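Lectin CEL-I, N-acetyl-D-galactosamine-specific C-type (Cucumaria echinata, PDB 1WMZ) binds N-acetyl-D-galactosamine at a calcium-dependent site, as an invertebrate C-type lectin. Local coordinates at residues A[56-61]-A[112-117]. Sequence-based numbering, arbitrary orientation.
Sequences YVFNYW and GQFRHT. With NGA (2-acetamido-2-deoxy-beta-D-galactopyranose), chain E.
Phe114 reaches from strand 109-114 to helix 51-64 and meets Val57, Phe58 and Trp61. Its rim atom CE1 lies 3.6 Å from Val57 CG1, which approaches the ring obliquely. The side chains of Val57 and Phe114 cross at about a right angle. At the ring edge the partner is the helix backbone: Phe58 N lies close to the ring plane, 3.8 Å from Phe114 CE1. Trp61 runs the opposite way alongside Phe114, so that its benzo-ring atom CZ3 packs 3.7 Å from Phe114 CB. In Trp61, CG is anti to the backbone N (chi1 167°), which sends the indole out from the helix toward the strand. There the rim of the indole also meets the backbone: Trp61 CZ3 is 3.4 Å from Arg115 O, which lies near the ring plane, and Trp61 CH2 is 3.7 Å from His116 CA. Phe58 uses its far rim in a similar way, with CZ 3.4 Å from His116 O. Both carbonyl oxygens thus face C-H edges of aromatic rings. This is the C-type lectin fold, and the contact joins helix 51-64 to strand 109-114 and the residues that follow, among them the sugar-binding Arg115. On the helix side, Met134 of strand 131-139 touches Val57 and Trp61, and Trp61 NE1 is hydrogen-bonded to Asp65. Trp122 lies nearly parallel to the Phe114 ring, and Leu71 touches both Phe114 and Trp61. The CB of Arg115 points away from the helix, and its extended chain carries the guanidinium to the bound N-acetylgalactosamine. Arg115 NE donates to the acetamide oxygen O7 of NGA at 2.8 Å, and Arg115 NH2 donates to the same O7 at 3.0 Å. O7 sits at the guanidinium edge, in its plane. The sugar is also hydrogen-bonded by Gln101 and Asn123, while Gln113 OE1 accepts from Asn123 ND2.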
ATOM      1  N   TYR A  56     -20.406  -1.935   2.996  1.00 22.33           N
ATOM      2  CA  TYR A  56     -19.397  -2.266   1.997  1.00 21.53           C
ATOM      3  C   TYR A  56     -18.831  -3.685   2.180  1.00 21.59           C
ATOM      4  O   TYR A  56     -18.727  -4.486   1.206  1.00 22.13           O
ATOM      5  CB  TYR A  56     -18.261  -1.254   2.062  1.00 22.55           C
ATOM      6  CG  TYR A  56     -17.149  -1.648   1.151  1.00 21.65           C
ATOM      7  CD1 TYR A  56     -16.109  -2.431   1.612  1.00 20.06           C
ATOM      8  CD2 TYR A  56     -17.178  -1.297  -0.192  1.00 23.66           C
ATOM      9  CE1 TYR A  56     -15.112  -2.851   0.773  1.00 21.37           C
ATOM     10  CE2 TYR A  56     -16.179  -1.673  -1.034  1.00 21.22           C
ATOM     11  CZ  TYR A  56     -15.151  -2.463  -0.565  1.00 22.44           C
ATOM     12  OH  TYR A  56     -14.115  -2.856  -1.428  1.00 26.39           O
ATOM     13  N   VAL A  57     -18.419  -3.983   3.407  1.00 19.73           N
ATOM     14  CA  VAL A  57     -17.835  -5.256   3.751  1.00 19.81           C
ATOM     15  C   VAL A  57     -18.851  -6.379   3.468  1.00 20.68           C
ATOM     16  O   VAL A  57     -18.525  -7.387   2.837  1.00 20.83           O
ATOM     17  CB  VAL A  57     -17.370  -5.283   5.225  1.00 19.35           C
ATOM     18  CG1 VAL A  57     -16.889  -6.658   5.620  1.00 18.78           C
ATOM     19  CG2 VAL A  57     -16.221  -4.261   5.435  1.00 19.09           C
ATOM     20  N   PHE A  58     -20.070  -6.190   3.942  1.00 21.27           N
ATOM     21  CA  PHE A  58     -21.125  -7.202   3.781  1.00 22.00           C
ATOM     22  C   PHE A  58     -21.418  -7.415   2.276  1.00 22.69           C
ATOM     23  O   PHE A  58     -21.478  -8.566   1.804  1.00 23.21           O
ATOM     24  CB  PHE A  58     -22.390  -6.749   4.508  1.00 22.50           C
ATOM     25  CG  PHE A  58     -23.561  -7.704   4.370  1.00 21.77           C
ATOM     26  CD1 PHE A  58     -23.554  -8.914   5.039  1.00 23.41           C
ATOM     27  CD2 PHE A  58     -24.662  -7.371   3.597  1.00 25.94           C
ATOM     28  CE1 PHE A  58     -24.650  -9.806   4.962  1.00 23.89           C
ATOM     29  CE2 PHE A  58     -25.751  -8.249   3.489  1.00 25.55           C
ATOM     30  CZ  PHE A  58     -25.733  -9.476   4.177  1.00 25.27           C
ATOM     31  N   ASN A  59     -21.585  -6.314   1.550  1.00 23.22           N
ATOM     32  CA  ASN A  59     -21.922  -6.358   0.113  1.00 24.23           C
ATOM     33  C   ASN A  59     -20.805  -6.971  -0.727  1.00 24.16           C
ATOM     34  O   ASN A  59     -21.069  -7.721  -1.648  1.00 23.84           O
ATOM     35  CB  ASN A  59     -22.331  -4.954  -0.397  1.00 25.04           C
ATOM     36  CG  ASN A  59     -23.725  -4.535   0.090  1.00 28.18           C
ATOM     37  OD1 ASN A  59     -24.590  -5.381   0.331  1.00 32.50           O
ATOM     38  ND2 ASN A  59     -23.942  -3.246   0.232  1.00 32.35           N
ATOM     39  N   TYR A  60     -19.543  -6.709  -0.358  1.00 23.25           N
ATOM     40  CA  TYR A  60     -18.381  -7.349  -0.979  1.00 23.17           C
ATOM     41  C   TYR A  60     -18.420  -8.865  -0.738  1.00 24.30           C
ATOM     42  O   TYR A  60     -18.276  -9.684  -1.676  1.00 25.80           O
ATOM     43  CB  TYR A  60     -17.070  -6.678  -0.449  1.00 22.73           C
ATOM     44  CG  TYR A  60     -15.740  -7.302  -0.857  1.00 23.11           C
ATOM     45  CD1 TYR A  60     -15.577  -7.971  -2.068  1.00 20.85           C
ATOM     46  CD2 TYR A  60     -14.620  -7.180  -0.038  1.00 23.96           C
ATOM     47  CE1 TYR A  60     -14.372  -8.506  -2.420  1.00 23.76           C
ATOM     48  CE2 TYR A  60     -13.399  -7.746  -0.380  1.00 22.63           C
ATOM     49  CZ  TYR A  60     -13.280  -8.397  -1.583  1.00 22.85           C
ATOM     50  OH  TYR A  60     -12.083  -8.940  -1.901  1.00 20.90           O
ATOM     51  N   TRP A  61     -18.653  -9.260   0.514  1.00 24.25           N
ATOM     52  CA  TRP A  61     -18.701 -10.653   0.881  1.00 24.08           C
ATOM     53  C   TRP A  61     -19.793 -11.388   0.116  1.00 25.72           C
ATOM     54  O   TRP A  61     -19.494 -12.391  -0.562  1.00 25.48           O
ATOM     55  CB  TRP A  61     -18.894 -10.798   2.408  1.00 24.44           C
ATOM     56  CG  TRP A  61     -19.251 -12.146   2.876  1.00 24.35           C
ATOM     57  CD1 TRP A  61     -18.859 -13.345   2.361  1.00 23.88           C
ATOM     58  CD2 TRP A  61     -20.081 -12.436   3.990  1.00 23.64           C
ATOM     59  NE1 TRP A  61     -19.408 -14.376   3.090  1.00 26.80           N
ATOM     60  CE2 TRP A  61     -20.172 -13.836   4.097  1.00 24.99           C
ATOM     61  CE3 TRP A  61     -20.779 -11.650   4.912  1.00 22.83           C
ATOM     62  CZ2 TRP A  61     -20.915 -14.455   5.095  1.00 22.42           C
ATOM     63  CZ3 TRP A  61     -21.549 -12.276   5.885  1.00 22.72           C
ATOM     64  CH2 TRP A  61     -21.611 -13.658   5.964  1.00 22.83           C
ATOM     65  N   GLY A 112     -15.844 -12.475  17.017  1.00 18.04           N
ATOM     66  CA  GLY A 112     -16.866 -11.780  16.290  1.00 17.53           C
ATOM     67  C   GLY A 112     -16.978 -12.190  14.836  1.00 17.17           C
ATOM     68  O   GLY A 112     -16.007 -12.548  14.219  1.00 17.49           O
ATOM     69  N   GLN A 113     -18.173 -12.085  14.291  1.00 19.06           N
ATOM     70  CA  GLN A 113     -18.457 -12.481  12.909  1.00 18.28           C
ATOM     71  C   GLN A 113     -19.783 -11.873  12.449  1.00 18.78           C
ATOM     72  O   GLN A 113     -20.702 -11.662  13.263  1.00 18.67           O
ATOM     73  CB  GLN A 113     -18.502 -14.012  12.803  1.00 18.69           C
ATOM     74  CG  GLN A 113     -19.616 -14.648  13.716  1.00 19.41           C
ATOM     75  CD  GLN A 113     -19.836 -16.190  13.588  1.00 18.12           C
ATOM     76  OE1 GLN A 113     -20.908 -16.686  13.999  1.00 19.29           O
ATOM     77  NE2 GLN A 113     -18.852 -16.923  13.095  1.00 17.23           N
ATOM     78  N   PHE A 114     -19.892 -11.595  11.155  1.00 18.13           N
ATOM     79  CA  PHE A 114     -21.127 -11.196  10.514  1.00 18.60           C
ATOM     80  C   PHE A 114     -21.943 -12.476  10.268  1.00 19.80           C
ATOM     81  O   PHE A 114     -21.391 -13.467   9.777  1.00 18.67           O
ATOM     82  CB  PHE A 114     -20.885 -10.663   9.096  1.00 18.98           C
ATOM     83  CG  PHE A 114     -20.350  -9.246   8.992  1.00 18.88           C
ATOM     84  CD1 PHE A 114     -20.316  -8.636   7.729  1.00 20.08           C
ATOM     85  CD2 PHE A 114     -19.862  -8.545  10.085  1.00 18.43           C
ATOM     86  CE1 PHE A 114     -19.824  -7.336   7.564  1.00 19.67           C
ATOM     87  CE2 PHE A 114     -19.363  -7.260   9.921  1.00 20.94           C
ATOM     88  CZ  PHE A 114     -19.348  -6.653   8.666  1.00 20.29           C
ATOM     89  N   ARG A 115     -23.235 -12.417  10.556  1.00 21.00           N
ATOM     90  CA  ARG A 115     -24.211 -13.298   9.921  1.00 22.58           C
ATOM     91  C   ARG A 115     -24.420 -12.962   8.444  1.00 23.89           C
ATOM     92  O   ARG A 115     -24.145 -11.837   8.003  1.00 22.96           O
ATOM     93  CB  ARG A 115     -25.548 -13.192  10.637  1.00 22.17           C
ATOM     94  CG  ARG A 115     -25.553 -13.769  11.981  1.00 22.09           C
ATOM     95  CD  ARG A 115     -26.856 -13.562  12.681  1.00 23.44           C
ATOM     96  NE  ARG A 115     -26.914 -14.295  13.942  1.00 22.94           N
ATOM     97  CZ  ARG A 115     -27.899 -14.150  14.818  1.00 23.17           C
ATOM     98  NH1 ARG A 115     -28.902 -13.307  14.573  1.00 22.61           N
ATOM     99  NH2 ARG A 115     -27.859 -14.810  15.959  1.00 23.97           N
ATOM    100  N   HIS A 116     -24.965 -13.916   7.679  1.00 24.95           N
ATOM    101  CA  HIS A 116     -25.320 -13.619   6.293  1.00 26.99           C
ATOM    102  C   HIS A 116     -26.660 -12.885   6.134  1.00 27.75           C
ATOM    103  O   HIS A 116     -27.013 -12.509   5.041  1.00 28.37           O
ATOM    104  CB  HIS A 116     -25.308 -14.901   5.438  1.00 27.73           C
ATOM    105  CG  HIS A 116     -26.504 -15.783   5.645  1.00 30.04           C
ATOM    106  ND1 HIS A 116     -26.542 -16.774   6.603  1.00 31.94           N
ATOM    107  CD2 HIS A 116     -27.694 -15.833   4.999  1.00 34.50           C
ATOM    108  CE1 HIS A 116     -27.711 -17.394   6.544  1.00 33.58           C
ATOM    109  NE2 HIS A 116     -28.434 -16.835   5.588  1.00 34.15           N
ATOM    110  N   THR A 117     -27.399 -12.692   7.225  1.00 28.49           N
ATOM    111  CA  THR A 117     -28.683 -11.990   7.244  1.00 28.94           C
ATOM    112  C   THR A 117     -28.618 -10.662   7.972  1.00 29.62           C
ATOM    113  O   THR A 117     -27.643 -10.361   8.684  1.00 29.39           O
ATOM    114  CB  THR A 117     -29.713 -12.830   8.011  1.00 29.26           C
ATOM    115  OG1 THR A 117     -29.200 -13.119   9.323  1.00 29.07           O
ATOM    116  CG2 THR A 117     -29.946 -14.177   7.340  1.00 29.17           C
TER
HETATM  117  C1  NGA E 501     -27.020 -18.420  17.372  1.00 20.65           C
HETATM  118  C2  NGA E 501     -25.496 -18.106  17.345  1.00 18.46           C
HETATM  119  C3  NGA E 501     -24.616 -18.600  18.455  1.00 17.88           C
HETATM  120  C4  NGA E 501     -25.317 -18.763  19.766  1.00 18.65           C
HETATM  121  C5  NGA E 501     -26.786 -19.110  19.747  1.00 19.99           C
HETATM  122  C6  NGA E 501     -27.490 -18.992  21.114  1.00 19.04           C
HETATM  123  C7  NGA E 501     -24.908 -17.452  15.078  1.00 19.41           C
HETATM  124  C8  NGA E 501     -24.233 -17.901  13.810  1.00 21.46           C
HETATM  125  N2  NGA E 501     -24.903 -18.360  16.062  1.00 18.84           N
HETATM  126  O1  NGA E 501     -27.843 -17.554  16.581  1.00 24.65           O
HETATM  127  O3  NGA E 501     -23.336 -17.958  18.626  1.00 19.22           O
HETATM  128  O4  NGA E 501     -25.365 -17.420  20.265  1.00 18.67           O
HETATM  129  O5  NGA E 501     -27.582 -18.610  18.684  1.00 19.86           O
HETATM  130  O6  NGA E 501     -28.715 -19.714  20.935  1.00 21.42           O
HETATM  131  O7  NGA E 501     -25.398 -16.346  15.201  1.00 22.28           O